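Local coordinates for protein putative oxidoreductase (Yersinia pestis, PDB 3KUX) that is a putative oxidoreductase that probably uses a nicotinamide dinucleotide bound to its Rossmann domain, its substrate being unknown, at residues N199-M204 with V212-A217; D6-G11 with A312-A317. All coordinates share one frame; numbering follows the deposited sequence.

Overall arrangement
Contact 1 and contact 2 lie on opposite sides of the chain's centre, their centres about 40 Å apart. Contact 1 (199-204 with 212-217) is local: two neighbouring strands of one hairpin in the mixed sheet of the C-terminal domain, partly buried and joined chiefly by backbone hydrogen bonds. Contact 2 (6-11 with 312-317) bridges some 300 residues and brings the start of the first Rossmann strand against the end of helix 303-313, which belongs to the C-terminal family region. It lies at the surface and is made mostly of side-chain packing, an isoleucine set against a tryptophan and a second isoleucine, with no hydrogen bonds between the segments. The two share no strand or helix.

Contact 1. Residues N199-M204 with V212-A217; sequences NVDLGM and VDYFHA
Gly203 N donates to the carbonyl O of Tyr214 at 2.8 Å. Farther along the strands Asp201 and His216 exchange two bonds, Asp201 N to His216 O and His216 N to Asp201 O, each 3.0 Å. Near the turn, Asp213 N meets Gly203 O at 2.9 Å. Asp213 and Tyr214 thus both face Gly203, which makes a classic beta bulge.

Val200, Leu202, Phe215 and Ala217 share one face, and the first three touch helix 176-192. Branch CD2 of Leu202 rests on CB of Phe215 at 3.5 Å, while CG1 of Val212 approaches CB of Leu202 at 4.0 Å, the two side chains crossing at about a right angle. Phe215 CG sits between its backbone N and carbonyl carbon, a torsion (chi1 80°) that leaves only CB of Phe215 against Leu202; the ring itself meets Trp177 edge-to-face.

On the reverse face the Tyr214 ring runs back along the neighbouring strand. Gly203 N lies at its edge, and Asp201 OD1 comes in the same plane to 3.6 Å from Tyr214 CE2, the carboxylate turned 67° from the ring. A water modelled between this carboxylate and Tyr214 OH is too close to the acid to be relied on.

The Asp213 carboxylate curls toward the connecting loop, its OD1 3.3 Å from Met204 CA (a selenomethionine). OD1 accepts from Leu205 N, OD2 from Arg206 N and Ser209 OG, tying the loop to the bulge. Together these features describe a bulged antiparallel beta hairpin in the large mixed sheet of the C-terminal alpha/beta domain, the domain that follows the Rossmann fold in this oxidoreductase family.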
ATOM      1  N   ASN A 199      13.452 -15.772  -0.029  1.00  8.43           N
ATOM      2  CA  ASN A 199      14.849 -15.545   0.338  1.00  8.24           C
ATOM      3  C   ASN A 199      15.197 -14.065   0.326  1.00  8.84           C
ATOM      4  O   ASN A 199      15.212 -13.432  -0.731  1.00 11.87           O
ATOM      5  CB  ASN A 199      15.779 -16.287  -0.612  1.00  8.56           C
ATOM      6  CG  ASN A 199      17.214 -16.331  -0.109  1.00 14.37           C
ATOM      7  OD1 ASN A 199      17.516 -15.872   0.993  1.00 22.05           O
ATOM      8  ND2 ASN A 199      18.104 -16.894  -0.914  1.00 14.28           N
ATOM      9  N   VAL A 200      15.491 -13.508   1.494  1.00  7.40           N
ATOM     10  CA  VAL A 200      15.719 -12.071   1.581  1.00  7.47           C
ATOM     11  C   VAL A 200      17.120 -11.707   2.034  1.00  8.53           C
ATOM     12  O   VAL A 200      17.664 -12.298   2.963  1.00 10.40           O
ATOM     13  CB  VAL A 200      14.698 -11.392   2.504  1.00  7.73           C
ATOM     14  CG1 VAL A 200      15.056  -9.927   2.697  1.00  3.70           C
ATOM     15  CG2 VAL A 200      13.292 -11.541   1.924  1.00  6.56           C
ATOM     16  N   ASP A 201      17.699 -10.723   1.362  1.00  9.40           N
ATOM     17  CA  ASP A 201      19.017 -10.231   1.717  1.00 10.53           C
ATOM     18  C   ASP A 201      18.906  -8.766   2.104  1.00 10.62           C
ATOM     19  O   ASP A 201      18.744  -7.903   1.238  1.00 14.03           O
ATOM     20  CB  ASP A 201      19.982 -10.396   0.538  1.00 10.73           C
ATOM     21  CG  ASP A 201      21.299  -9.656   0.747  1.00 14.19           C
ATOM     22  OD1 ASP A 201      21.829  -9.108  -0.245  1.00 16.75           O
ATOM     23  OD2 ASP A 201      21.801  -9.624   1.896  1.00  9.81           O
ATOM     24  N   LEU A 202      18.966  -8.485   3.402  1.00  8.72           N
ATOM     25  CA  LEU A 202      18.900  -7.110   3.886  1.00  7.85           C
ATOM     26  C   LEU A 202      20.295  -6.503   3.929  1.00  8.25           C
ATOM     27  O   LEU A 202      21.279  -7.216   4.084  1.00  9.69           O
ATOM     28  CB  LEU A 202      18.244  -7.058   5.265  1.00  6.37           C
ATOM     29  CG  LEU A 202      16.794  -7.556   5.309  1.00  9.76           C
ATOM     30  CD1 LEU A 202      16.204  -7.387   6.702  1.00  8.54           C
ATOM     31  CD2 LEU A 202      15.921  -6.855   4.264  1.00  5.13           C
ATOM     32  N   GLY A 203      20.389  -5.188   3.782  1.00  9.25           N
ATOM     33  CA  GLY A 203      21.696  -4.549   3.772  1.00 10.81           C
ATOM     34  C   GLY A 203      21.728  -3.118   4.259  1.00 11.92           C
ATOM     35  O   GLY A 203      20.703  -2.444   4.327  1.00 13.76           O
HETATM   36  N   MSE A 204      22.925  -2.664   4.612  1.00 13.13           N
HETATM   37  CA  MSE A 204      23.178  -1.259   4.883  1.00 14.42           C
HETATM   38  C   MSE A 204      24.389  -0.827   4.073  1.00 13.74           C
HETATM   39  O   MSE A 204      25.533  -1.023   4.485  1.00 12.27           O
HETATM   40  CB  MSE A 204      23.411  -1.022   6.367  1.00 16.21           C
HETATM   41  CG  MSE A 204      22.127  -0.980   7.162  1.00 28.68           C
HETATM   42 SE   MSE A 204      22.426  -0.433   9.002  1.00 54.70          SE
HETATM   43  CE  MSE A 204      23.859   0.860   8.700  1.00 44.96           C
ATOM     44  N   VAL A 212      18.115  -0.606   7.934  1.00 13.48           N
ATOM     45  CA  VAL A 212      18.271  -1.258   6.643  1.00 12.55           C
ATOM     46  C   VAL A 212      18.020  -0.238   5.535  1.00 12.00           C
ATOM     47  O   VAL A 212      17.012   0.471   5.552  1.00 12.61           O
ATOM     48  CB  VAL A 212      17.299  -2.443   6.487  1.00 12.16           C
ATOM     49  CG1 VAL A 212      17.459  -3.088   5.118  1.00 11.32           C
ATOM     50  CG2 VAL A 212      17.529  -3.464   7.591  1.00 11.21           C
ATOM     51  N   ASP A 213      18.949  -0.150   4.586  1.00  9.90           N
ATOM     52  CA  ASP A 213      18.837   0.801   3.486  1.00  9.04           C
ATOM     53  C   ASP A 213      18.942   0.083   2.148  1.00  9.59           C
ATOM     54  O   ASP A 213      19.140   0.713   1.112  1.00 11.93           O
ATOM     55  CB  ASP A 213      19.922   1.876   3.587  1.00  9.04           C
ATOM     56  CG  ASP A 213      21.313   1.339   3.259  1.00 12.73           C
ATOM     57  OD1 ASP A 213      21.407   0.316   2.549  1.00 13.87           O
ATOM     58  OD2 ASP A 213      22.315   1.943   3.706  1.00  9.97           O
ATOM     59  N   TYR A 214      18.811  -1.241   2.182  1.00  9.06           N
ATOM     60  CA  TYR A 214      18.921  -2.075   0.991  1.00  7.58           C
ATOM     61  C   TYR A 214      18.226  -3.406   1.237  1.00  7.84           C
ATOM     62  O   TYR A 214      18.350  -3.983   2.318  1.00  8.27           O
ATOM     63  CB  TYR A 214      20.396  -2.323   0.662  1.00  7.68           C
ATOM     64  CG  TYR A 214      20.654  -3.401  -0.385  1.00  7.34           C
ATOM     65  CD1 TYR A 214      20.836  -3.073  -1.723  1.00  4.40           C
ATOM     66  CD2 TYR A 214      20.735  -4.741  -0.027  1.00  2.14           C
ATOM     67  CE1 TYR A 214      21.079  -4.049  -2.674  1.00  2.57           C
ATOM     68  CE2 TYR A 214      20.978  -5.723  -0.969  1.00  2.00           C
ATOM     69  CZ  TYR A 214      21.148  -5.375  -2.291  1.00  5.58           C
ATOM     70  OH  TYR A 214      21.390  -6.357  -3.235  1.00  3.95           O
ATOM     71  N   PHE A 215      17.490  -3.894   0.244  1.00  7.33           N
ATOM     72  CA  PHE A 215      16.942  -5.247   0.328  1.00  6.70           C
ATOM     73  C   PHE A 215      16.704  -5.865  -1.036  1.00  6.76           C
ATOM     74  O   PHE A 215      16.281  -5.188  -1.973  1.00  7.86           O
ATOM     75  CB  PHE A 215      15.671  -5.302   1.191  1.00  7.00           C
ATOM     76  CG  PHE A 215      14.423  -4.844   0.493  1.00  3.99           C
ATOM     77  CD1 PHE A 215      13.857  -5.601  -0.516  1.00 10.33           C
ATOM     78  CD2 PHE A 215      13.791  -3.671   0.875  1.00 11.30           C
ATOM     79  CE1 PHE A 215      12.693  -5.184  -1.153  1.00  9.21           C
ATOM     80  CE2 PHE A 215      12.627  -3.246   0.243  1.00  8.86           C
ATOM     81  CZ  PHE A 215      12.078  -4.006  -0.771  1.00  5.35           C
ATOM     82  N   HIS A 216      16.987  -7.159  -1.132  1.00  6.74           N
ATOM     83  CA  HIS A 216      16.847  -7.905  -2.375  1.00  7.07           C
ATOM     84  C   HIS A 216      16.148  -9.223  -2.061  1.00  6.91           C
ATOM     85  O   HIS A 216      16.740 -10.118  -1.458  1.00  8.71           O
ATOM     86  CB  HIS A 216      18.233  -8.148  -2.975  1.00  7.22           C
ATOM     87  CG  HIS A 216      18.211  -8.710  -4.361  1.00  6.30           C
ATOM     88  ND1 HIS A 216      18.507 -10.028  -4.633  1.00  8.38           N
ATOM     89  CD2 HIS A 216      17.952  -8.128  -5.556  1.00  8.65           C
ATOM     90  CE1 HIS A 216      18.421 -10.237  -5.935  1.00  9.31           C
ATOM     91  NE2 HIS A 216      18.085  -9.100  -6.518  1.00  8.47           N
ATOM     92  N   ALA A 217      14.877  -9.333  -2.442  1.00  6.55           N
ATOM     93  CA  ALA A 217      14.075 -10.511  -2.100  1.00  3.37           C
ATOM     94  C   ALA A 217      13.773 -11.360  -3.313  1.00  3.56           C
ATOM     95  O   ALA A 217      13.417 -10.842  -4.368  1.00  3.98           O
ATOM     96  CB  ALA A 217      12.780 -10.096  -1.432  1.00  3.63           C
TER
HETATM   97  O   HOH W   1      21.685  -8.872  -2.633  1.00 17.24           O

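Contact 2. Residues D6-G11 with A312-A317; sequences DKIKVG and AIWGTA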
ATOM      1  N   ASP A   6     -26.662   9.808   0.515  1.00 65.86           N
ATOM      2  CA  ASP A   6     -26.288   9.298   1.831  1.00 62.40           C
ATOM      3  C   ASP A   6     -24.786   9.429   2.081  1.00 58.95           C
ATOM      4  O   ASP A   6     -23.984   9.360   1.151  1.00 58.58           O
ATOM      5  CB  ASP A   6     -26.740   7.845   1.995  1.00 63.18           C
ATOM      6  CG  ASP A   6     -27.036   7.487   3.439  1.00 65.00           C
ATOM      7  OD1 ASP A   6     -27.358   8.403   4.227  1.00 62.39           O
ATOM      8  OD2 ASP A   6     -26.952   6.290   3.784  1.00 68.36           O
ATOM      9  N   LYS A   7     -24.416   9.624   3.343  1.00 54.24           N
ATOM     10  CA  LYS A   7     -23.024   9.851   3.707  1.00 49.80           C
ATOM     11  C   LYS A   7     -22.565   8.968   4.859  1.00 46.32           C
ATOM     12  O   LYS A   7     -23.308   8.724   5.807  1.00 46.17           O
ATOM     13  CB  LYS A   7     -22.799  11.320   4.070  1.00 50.17           C
ATOM     14  CG  LYS A   7     -22.458  12.214   2.889  1.00 52.99           C
ATOM     15  CD  LYS A   7     -22.574  13.686   3.264  1.00 55.60           C
ATOM     16  CE  LYS A   7     -21.929  14.582   2.214  1.00 56.31           C
ATOM     17  NZ  LYS A   7     -20.438  14.474   2.225  1.00 55.01           N
ATOM     18  N   ILE A   8     -21.329   8.495   4.756  1.00 41.84           N
ATOM     19  CA  ILE A   8     -20.667   7.771   5.828  1.00 37.09           C
ATOM     20  C   ILE A   8     -19.731   8.746   6.522  1.00 35.43           C
ATOM     21  O   ILE A   8     -18.774   9.226   5.916  1.00 35.42           O
ATOM     22  CB  ILE A   8     -19.834   6.598   5.274  1.00 36.73           C
ATOM     23  CG1 ILE A   8     -20.744   5.552   4.631  1.00 35.46           C
ATOM     24  CG2 ILE A   8     -18.984   5.973   6.369  1.00 34.78           C
ATOM     25  CD1 ILE A   8     -20.004   4.491   3.846  1.00 30.92           C
ATOM     26  N   LYS A   9     -20.006   9.056   7.782  1.00 32.88           N
ATOM     27  CA  LYS A   9     -19.173  10.009   8.502  1.00 31.74           C
ATOM     28  C   LYS A   9     -17.887   9.340   8.977  1.00 30.17           C
ATOM     29  O   LYS A   9     -17.912   8.244   9.536  1.00 30.14           O
ATOM     30  CB  LYS A   9     -19.941  10.640   9.666  1.00 32.01           C
ATOM     31  CG  LYS A   9     -21.244  11.315   9.243  1.00 35.84           C
ATOM     32  CD  LYS A   9     -21.830  12.186  10.353  1.00 43.25           C
ATOM     33  CE  LYS A   9     -21.063  13.497  10.502  1.00 44.64           C
ATOM     34  NZ  LYS A   9     -21.538  14.318  11.651  1.00 37.15           N
ATOM     35  N   VAL A  10     -16.761  10.005   8.740  1.00 28.37           N
ATOM     36  CA  VAL A  10     -15.455   9.417   9.008  1.00 26.14           C
ATOM     37  C   VAL A  10     -14.666  10.185  10.066  1.00 25.67           C
ATOM     38  O   VAL A  10     -14.726  11.413  10.132  1.00 25.84           O
ATOM     39  CB  VAL A  10     -14.610   9.358   7.725  1.00 25.87           C
ATOM     40  CG1 VAL A  10     -13.291   8.668   7.999  1.00 25.61           C
ATOM     41  CG2 VAL A  10     -15.371   8.646   6.618  1.00 24.01           C
ATOM     42  N   GLY A  11     -13.925   9.449  10.888  1.00 25.33           N
ATOM     43  CA  GLY A  11     -13.029  10.048  11.875  1.00 23.61           C
ATOM     44  C   GLY A  11     -11.573   9.717  11.585  1.00 22.72           C
ATOM     45  O   GLY A  11     -11.180   8.549  11.580  1.00 22.69           O
ATOM     46  N   ALA A 312     -18.221  -1.125   0.470  1.00 14.05           N
ATOM     47  CA  ALA A 312     -18.180  -2.298   1.341  1.00 12.84           C
ATOM     48  C   ALA A 312     -18.992  -2.073   2.619  1.00 13.88           C
ATOM     49  O   ALA A 312     -19.728  -2.960   3.057  1.00 12.52           O
ATOM     50  CB  ALA A 312     -16.753  -2.661   1.676  1.00 12.98           C
ATOM     51  N   ILE A 313     -18.850  -0.889   3.211  1.00 13.00           N
ATOM     52  CA  ILE A 313     -19.635  -0.518   4.382  1.00 13.58           C
ATOM     53  C   ILE A 313     -21.117  -0.723   4.105  1.00 15.58           C
ATOM     54  O   ILE A 313     -21.827  -1.375   4.875  1.00 15.80           O
ATOM     55  CB  ILE A 313     -19.432   0.964   4.756  1.00 14.25           C
ATOM     56  CG1 ILE A 313     -17.964   1.257   5.089  1.00 14.58           C
ATOM     57  CG2 ILE A 313     -20.346   1.358   5.904  1.00 10.79           C
ATOM     58  CD1 ILE A 313     -17.406   0.445   6.227  1.00 18.05           C
ATOM     59  N   TRP A 314     -21.581  -0.151   2.998  1.00 17.71           N
ATOM     60  CA  TRP A 314     -22.986  -0.238   2.617  1.00 17.71           C
ATOM     61  C   TRP A 314     -23.371  -1.648   2.190  1.00 19.20           C
ATOM     62  O   TRP A 314     -24.527  -1.912   1.876  1.00 20.93           O
ATOM     63  CB  TRP A 314     -23.313   0.780   1.522  1.00 16.08           C
ATOM     64  CG  TRP A 314     -23.277   2.194   2.018  1.00 17.90           C
ATOM     65  CD1 TRP A 314     -23.466   2.613   3.307  1.00 22.85           C
ATOM     66  CD2 TRP A 314     -23.070   3.379   1.240  1.00 17.94           C
ATOM     67  NE1 TRP A 314     -23.372   3.982   3.381  1.00 23.31           N
ATOM     68  CE2 TRP A 314     -23.129   4.477   2.126  1.00 20.35           C
ATOM     69  CE3 TRP A 314     -22.837   3.621  -0.118  1.00 20.41           C
ATOM     70  CZ2 TRP A 314     -22.965   5.794   1.698  1.00 19.51           C
ATOM     71  CZ3 TRP A 314     -22.669   4.930  -0.542  1.00 19.48           C
ATOM     72  CH2 TRP A 314     -22.734   6.000   0.365  1.00 18.50           C
ATOM     73  N   GLY A 315     -22.393  -2.549   2.182  1.00 21.62           N
ATOM     74  CA  GLY A 315     -22.638  -3.957   1.885  1.00 23.51           C
ATOM     75  C   GLY A 315     -22.797  -4.245   0.406  1.00 25.27           C
ATOM     76  O   GLY A 315     -23.207  -5.338   0.021  1.00 25.17           O
ATOM     77  N   THR A 316     -22.461  -3.266  -0.428  1.00 27.45           N
ATOM     78  CA  THR A 316     -22.619  -3.400  -1.875  1.00 30.13           C
ATOM     79  C   THR A 316     -21.531  -4.261  -2.528  1.00 29.85           C
ATOM     80  O   THR A 316     -21.802  -4.994  -3.480  1.00 31.10           O
ATOM     81  CB  THR A 316     -22.617  -2.023  -2.574  1.00 30.56           C
ATOM     82  OG1 THR A 316     -23.205  -1.038  -1.716  1.00 36.04           O
ATOM     83  CG2 THR A 316     -23.387  -2.089  -3.886  1.00 30.54           C
ATOM     84  N   ALA A 317     -20.304  -4.161  -2.024  1.00 28.55           N
ATOM     85  CA  ALA A 317     -19.166  -4.824  -2.657  1.00 28.00           C
ATOM     86  C   ALA A 317     -18.116  -5.293  -1.647  1.00 26.46           C
ATOM     87  O   ALA A 317     -18.164  -4.919  -0.473  1.00 26.03           O
ATOM     88  CB  ALA A 317     -18.533  -3.906  -3.701  1.00 28.68           C
TER
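A Schellman motif ends helix 303-313, and just there the helix comes up against the first strand of the Rossmann sheet. Gly315, with positive phi, turns the chain out of the helix while its N bonds back to Ala312 O at 2.8 Å. Trp314, the residue before it, carries most of the contact together with Ile8.

The extended side chain of Ile8 reaches across the flat indole. Its CD1 lies over one face in a CH-pi contact, 3.7 Å from the centroid of the five-membered ring and 26° off the ring normal. Ile8 CG1 lies beside NE1 and CE2 of the same indole, 3.6 Å from Trp314 CE2. With CG1 placed anti to its own carbonyl carbon (chi1 -65°) and CD1 carried straight on, the CD1 methyl of Ile8 also reaches Ile313, 3.7 Å from Ile313 CB. One methyl therefore touches the last helical residue, Ile313, and Trp314 just after it.

The benzene half of the indole points toward the chain before the strand: Asp6 O lies near the ring plane at its edge, 3.7 Å from Trp314 CH2. The contact is largely apolar, while the backbone of Ile8 bonds to Gly32 and to Glu34 of the neighbouring strand 33-39.

Strand 8-13 occupies the middle of the parallel sheet, and the packing involves its N-terminal end. In Rossmann folds the dinucleotide binds at the opposite, C-terminal end of the strands, so this is structural packing of a C-terminal-region helix against the edge of the Rossmann domain at the N-terminal ends of its strands.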